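Local coordinates for protein transcriptional regulator, putative (Vibrio cholerae O1 biovar eltor str. N16961, PDB 3BJN) that probably binds DNA as an IclR-type transcriptional regulator, thought to repress allantoin and glyoxylate utilization operons, and is represented here by its C-terminal domain, at residues 7-12 / 30-35. Numbering follows the deposited sequence.
Sequences TSQHNL and AAYMVP
Gln9 meets the edge of the Tyr32 ring with its side-chain amide. Gln9 CD lies in the ring plane, 3.7 Å from Tyr32 CE2. Gln9 NE2 is 3.5 Å from Tyr32 CE2 and 3.4 Å from Tyr32 OH, the nearest approach between the segments. The amide plane stands almost upright to the ring, 84° apart. Gln9 CG is anti to the backbone N (chi1 -167°), and a bend at chi2 (63°) turns the amide to the ring edge. Gln9 NE2 also donates a nearly straight hydrogen bond to Asn11 OD1, 3.1 Å long and in the Gln9 amide plane. This bond limits rotation of the amide.

The contact joins the loop before helix 12-26 to strand 29-36, in the antiparallel sheet of the GAF-related IclR C-terminal domain. Tyr32 is buried, and its side chain also touches Val15 of that helix and Ile138 of strand 133-143.

Toward Val34 the packing is looser. Gln9 OE1 comes no nearer than 4.1 Å to Val34 CG1. The hydroxyl end of Tyr32 is a second loose place. Asn11 OD1 stays 4.5 Å from Tyr32 OH. A water hydrogen-bonds to Tyr32 OH at 2.8 Å. Gln9 and Asn11 are both partly exposed.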
loop_
_atom_site.group_PDB
_atom_site.type_symbol
_atom_site.label_atom_id
_atom_site.label_comp_id
_atom_site.label_asym_id
_atom_site.label_seq_id
_atom_site.Cartn_x
_atom_site.Cartn_y
_atom_site.Cartn_z
ATOM N N THR A 7 -11.558 -11.818 13.774
ATOM C CA THR A 7 -11.625 -13.254 13.445
ATOM C C THR A 7 -11.258 -13.592 11.991
ATOM O O THR A 7 -11.201 -14.773 11.615
ATOM C CB THR A 7 -13.021 -13.889 13.791
ATOM O OG1 THR A 7 -14.033 -13.419 12.882
ATOM C CG2 THR A 7 -13.424 -13.587 15.236
ATOM N N SER A 8 -11.022 -12.564 11.172
ATOM C CA SER A 8 -10.762 -12.769 9.744
ATOM C C SER A 8 -9.345 -12.387 9.327
ATOM O O SER A 8 -8.820 -12.887 8.313
ATOM C CB SER A 8 -11.759 -11.976 8.907
ATOM O OG SER A 8 -11.748 -10.610 9.257
ATOM N N GLN A 9 -8.762 -11.466 10.090
ATOM C CA GLN A 9 -7.355 -11.106 9.953
ATOM C C GLN A 9 -6.547 -11.816 11.033
ATOM O O GLN A 9 -6.471 -11.350 12.188
ATOM C CB GLN A 9 -7.164 -9.594 10.040
ATOM C CG GLN A 9 -5.768 -9.149 9.579
ATOM C CD GLN A 9 -5.534 -9.465 8.109
ATOM O OE1 GLN A 9 -6.367 -9.142 7.267
ATOM N NE2 GLN A 9 -4.411 -10.112 7.798
ATOM N N HIS A 10 -5.942 -12.944 10.649
ATOM C CA HIS A 10 -5.238 -13.825 11.597
ATOM C C HIS A 10 -4.211 -13.104 12.465
ATOM O O HIS A 10 -4.112 -13.377 13.666
ATOM C CB HIS A 10 -4.590 -15.027 10.867
ATOM N N ASN A 11 -3.477 -12.159 11.871
ATOM C CA ASN A 11 -2.359 -11.557 12.572
ATOM C C ASN A 11 -2.537 -10.072 12.873
ATOM O O ASN A 11 -1.554 -9.326 12.875
ATOM C CB ASN A 11 -1.077 -11.755 11.763
ATOM C CG ASN A 11 -1.087 -10.974 10.453
ATOM O OD1 ASN A 11 -2.155 -10.599 9.910
ATOM N ND2 ASN A 11 0.104 -10.704 9.941
ATOM N N LEU A 12 -3.772 -9.654 13.140
ATOM C CA LEU A 12 -4.050 -8.242 13.453
ATOM C C LEU A 12 -3.240 -7.688 14.632
ATOM O O LEU A 12 -2.791 -6.539 14.578
ATOM C CB LEU A 12 -5.544 -8.028 13.692
ATOM C CG LEU A 12 -6.105 -6.609 13.735
ATOM C CD1 LEU A 12 -5.864 -5.833 12.417
ATOM C CD2 LEU A 12 -7.597 -6.701 14.049
ATOM N N ALA A 30 -0.126 5.436 8.828
ATOM C CA ALA A 30 0.304 4.178 8.208
ATOM C C ALA A 30 -0.878 3.233 8.203
ATOM O O ALA A 30 -1.733 3.286 9.101
ATOM C CB ALA A 30 1.463 3.562 8.992
ATOM N N ALA A 31 -0.939 2.378 7.193
ATOM C CA ALA A 31 -2.062 1.444 7.097
ATOM C C ALA A 31 -1.621 0.081 6.585
ATOM O O ALA A 31 -0.580 -0.041 5.933
ATOM C CB ALA A 31 -3.116 1.993 6.173
ATOM N N TYR A 32 -2.439 -0.928 6.900
ATOM C CA TYR A 32 -2.316 -2.265 6.333
ATOM C C TYR A 32 -3.520 -2.490 5.449
ATOM O O TYR A 32 -4.672 -2.379 5.901
ATOM C CB TYR A 32 -2.331 -3.284 7.459
ATOM C CG TYR A 32 -2.240 -4.711 7.009
ATOM C CD1 TYR A 32 -1.128 -5.165 6.317
ATOM C CD2 TYR A 32 -3.271 -5.597 7.284
ATOM C CE1 TYR A 32 -1.045 -6.521 5.920
ATOM C CE2 TYR A 32 -3.200 -6.931 6.898
ATOM C CZ TYR A 32 -2.099 -7.368 6.203
ATOM O OH TYR A 32 -2.031 -8.701 5.843
HETATM N N MSE A 33 -3.205 -2.774 4.203
HETATM C CA MSE A 33 -4.197 -2.952 3.134
HETATM C C MSE A 33 -4.207 -4.393 2.669
HETATM O O MSE A 33 -3.159 -5.046 2.653
HETATM C CB MSE A 33 -3.803 -2.075 1.942
HETATM C CG MSE A 33 -3.213 -0.705 2.323
HETATM SE SE MSE A 33 -4.767 0.397 2.808
HETATM C CE MSE A 33 -5.256 0.547 1.000
ATOM N N VAL A 34 -5.371 -4.891 2.254
ATOM C CA VAL A 34 -5.408 -6.230 1.656
ATOM C C VAL A 34 -6.237 -6.189 0.396
ATOM O O VAL A 34 -7.170 -5.380 0.268
ATOM C CB VAL A 34 -5.918 -7.357 2.586
ATOM C CG1 VAL A 34 -5.008 -7.507 3.806
ATOM C CG2 VAL A 34 -7.379 -7.148 2.955
ATOM N N PRO A 35 -5.865 -7.031 -0.580
ATOM C CA PRO A 35 -6.635 -7.042 -1.827
ATOM C C PRO A 35 -7.907 -7.862 -1.668
ATOM O O PRO A 35 -7.857 -8.962 -1.098
ATOM C CB PRO A 35 -5.662 -7.672 -2.824
ATOM C CG PRO A 35 -4.738 -8.543 -2.009
ATOM C CD PRO A 35 -4.709 -7.971 -0.607
HETATM O O HOH W 1 -0.381 -10.100 7.656
#